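Local atomic coordinates of probable mannosyltransferase KTR4 (Saccharomyces cerevisiae, PDB entry 5A07), a protein that is a probable glycosyltransferase of the mannosyltransferase family with a GT-A type fold, here holding guanosine-5'-diphosphate and a manganese ion. Residues 44-47 against 48-52. Sequence-based numbering, arbitrary orientation.
Sequences EVLD and SIMDR
Asp47 and Asp51, one helical turn apart, bring their carboxylates together on the exposed side of the helix, with OD2 of Asp47 3.0 Å from OD2 of Asp51. Their planes stand nearly perpendicular, 87° apart. Asp47 swings CG away from its own backbone N (chi1 180°), whereas Asp51 sets CG beside its N, and these different rotamers bring the two groups together. Two acceptors so close should repel if both are charged; a water lying between the acids, 2.8 Å from Asp47 OD1 and 2.7 Å from Asp51 OD1, may ease the repulsion. Such a pair might also raise the proton affinity of one acid.

Helix 43-53, near the start of the modelled chain, is an amphipathic surface helix; the centre of this contact lies about 27 Å from the centre of the chain. Its i to i+4 backbone bonds are regular, that from Met50 N to Leu46 O being nearly straight. Away from the acids, apolar side chains face the protein. Leu46 and Met50 run side by side, Leu46 CD1 lying 4.1 Å from Met50 CG, and the Met50 side chain, bent at its second and third torsions, reaches Val280 and Glu281 of helix 272-282. Val45 and Ile49, with branched, wholly apolar side chains, fill the side facing the protein: Val45 CG1 comes within 4.2 Å of Ile49 CD1, and buried Ile49 also packs on Leu287 and Phe293. Along a further edge, Arg52 folds its long chain back so that NH1 donates to Ser48 OG over 3.1 Å, in a bent bond of 138°, while its side chain also touches Phe293.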
ATOM      1  N   GLU B  44     -28.333 -11.357  -9.991  1.00 49.49           N
ATOM      2  CA  GLU B  44     -27.813 -12.572  -9.375  1.00 54.30           C
ATOM      3  C   GLU B  44     -26.338 -12.407  -8.961  1.00 43.23           C
ATOM      4  O   GLU B  44     -25.897 -12.852  -7.917  1.00 36.79           O
ATOM      5  CB  GLU B  44     -27.852 -13.738 -10.378  1.00 60.56           C
ATOM      6  CG  GLU B  44     -29.226 -14.162 -10.924  1.00 71.35           C
ATOM      7  CD  GLU B  44     -29.292 -15.664 -11.256  1.00 75.08           C
ATOM      8  OE1 GLU B  44     -28.406 -16.425 -10.809  1.00 73.44           O
ATOM      9  OE2 GLU B  44     -30.232 -16.116 -11.962  1.00 89.82           O
ATOM     10  N   VAL B  45     -25.596 -11.799  -9.854  1.00 42.22           N
ATOM     11  CA  VAL B  45     -24.162 -11.544  -9.651  1.00 45.87           C
ATOM     12  C   VAL B  45     -23.973 -10.634  -8.455  1.00 41.62           C
ATOM     13  O   VAL B  45     -23.266 -10.990  -7.511  1.00 40.24           O
ATOM     14  CB  VAL B  45     -23.558 -10.952 -10.915  1.00 48.67           C
ATOM     15  CG1 VAL B  45     -22.155 -10.470 -10.656  1.00 52.13           C
ATOM     16  CG2 VAL B  45     -23.564 -12.021 -12.019  1.00 50.56           C
ATOM     17  N   LEU B  46     -24.719  -9.534  -8.436  1.00 39.45           N
ATOM     18  CA  LEU B  46     -24.665  -8.611  -7.342  1.00 39.15           C
ATOM     19  C   LEU B  46     -25.108  -9.188  -6.053  1.00 41.71           C
ATOM     20  O   LEU B  46     -24.448  -8.971  -5.045  1.00 40.64           O
ATOM     21  CB  LEU B  46     -25.504  -7.378  -7.643  1.00 43.65           C
ATOM     22  CG  LEU B  46     -25.641  -6.380  -6.475  1.00 48.20           C
ATOM     23  CD1 LEU B  46     -24.301  -5.675  -6.263  1.00 52.05           C
ATOM     24  CD2 LEU B  46     -26.757  -5.343  -6.646  1.00 48.42           C
ATOM     25  N   ASP B  47     -26.218  -9.919  -6.030  1.00 35.88           N
ATOM     26  CA  ASP B  47     -26.621 -10.587  -4.788  1.00 39.85           C
ATOM     27  C   ASP B  47     -25.519 -11.505  -4.310  1.00 35.12           C
ATOM     28  O   ASP B  47     -25.259 -11.610  -3.149  1.00 34.94           O
ATOM     29  CB  ASP B  47     -27.939 -11.407  -4.950  1.00 45.32           C
ATOM     30  CG  ASP B  47     -28.373 -12.125  -3.631  1.00 52.82           C
ATOM     31  OD1 ASP B  47     -28.849 -11.427  -2.700  1.00 60.88           O
ATOM     32  OD2 ASP B  47     -28.241 -13.387  -3.506  1.00 54.24           O
ATOM     33  N   SER B  48     -24.920 -12.246  -5.210  1.00 34.36           N
ATOM     34  CA  SER B  48     -23.866 -13.144  -4.774  1.00 37.63           C
ATOM     35  C   SER B  48     -22.660 -12.343  -4.121  1.00 33.84           C
ATOM     36  O   SER B  48     -22.124 -12.742  -3.096  1.00 28.51           O
ATOM     37  CB  SER B  48     -23.395 -13.930  -5.986  1.00 39.74           C
ATOM     38  OG  SER B  48     -22.058 -14.336  -5.810  1.00 48.81           O
ATOM     39  N   ILE B  49     -22.302 -11.198  -4.704  1.00 31.25           N
ATOM     40  CA  ILE B  49     -21.225 -10.378  -4.127  1.00 30.35           C
ATOM     41  C   ILE B  49     -21.619  -9.864  -2.766  1.00 30.31           C
ATOM     42  O   ILE B  49     -20.855  -9.991  -1.776  1.00 26.15           O
ATOM     43  CB  ILE B  49     -20.855  -9.234  -5.053  1.00 34.34           C
ATOM     44  CG1 ILE B  49     -20.174  -9.842  -6.308  1.00 35.75           C
ATOM     45  CG2 ILE B  49     -19.936  -8.266  -4.305  1.00 32.50           C
ATOM     46  CD1 ILE B  49     -19.937  -8.852  -7.417  1.00 37.52           C
ATOM     47  N   MET B  50     -22.861  -9.349  -2.668  1.00 31.18           N
ATOM     48  CA  MET B  50     -23.376  -8.888  -1.375  1.00 30.75           C
ATOM     49  C   MET B  50     -23.468  -9.961  -0.308  1.00 30.49           C
ATOM     50  O   MET B  50     -23.188  -9.683   0.848  1.00 31.31           O
ATOM     51  CB  MET B  50     -24.718  -8.152  -1.499  1.00 35.12           C
ATOM     52  CG  MET B  50     -24.622  -6.938  -2.400  1.00 37.66           C
ATOM     53  SD  MET B  50     -23.439  -5.661  -1.848  1.00 41.17           S
ATOM     54  CE  MET B  50     -24.267  -5.155  -0.382  1.00 35.91           C
ATOM     55  N   ASP B  51     -23.793 -11.185  -0.688  1.00 29.44           N
ATOM     56  CA  ASP B  51     -23.818 -12.265   0.277  1.00 33.05           C
ATOM     57  C   ASP B  51     -22.399 -12.481   0.792  1.00 29.22           C
ATOM     58  O   ASP B  51     -22.195 -12.611   1.991  1.00 27.38           O
ATOM     59  CB  ASP B  51     -24.297 -13.598  -0.369  1.00 38.18           C
ATOM     60  CG  ASP B  51     -25.814 -13.615  -0.674  1.00 43.56           C
ATOM     61  OD1 ASP B  51     -26.567 -12.851  -0.052  1.00 40.06           O
ATOM     62  OD2 ASP B  51     -26.234 -14.414  -1.531  1.00 47.32           O
ATOM     63  N   ARG B  52     -21.434 -12.545  -0.108  1.00 29.94           N
ATOM     64  CA  ARG B  52     -20.044 -12.780   0.358  1.00 32.26           C
ATOM     65  C   ARG B  52     -19.575 -11.648   1.259  1.00 25.05           C
ATOM     66  O   ARG B  52     -18.902 -11.900   2.237  1.00 27.03           O
ATOM     67  CB  ARG B  52     -19.096 -12.892  -0.822  1.00 36.09           C
ATOM     68  CG  ARG B  52     -19.114 -14.296  -1.349  1.00 43.11           C
ATOM     69  CD  ARG B  52     -19.273 -14.321  -2.833  1.00 49.53           C
ATOM     70  NE  ARG B  52     -18.056 -14.000  -3.544  1.00 53.10           N
ATOM     71  CZ  ARG B  52     -18.028 -13.584  -4.815  1.00 55.94           C
ATOM     72  NH1 ARG B  52     -19.149 -13.404  -5.553  1.00 61.65           N
ATOM     73  NH2 ARG B  52     -16.864 -13.343  -5.356  1.00 52.14           N
TER
HETATM   74  O   HOH W   1     -29.216 -13.309  -0.602  1.00 50.93           O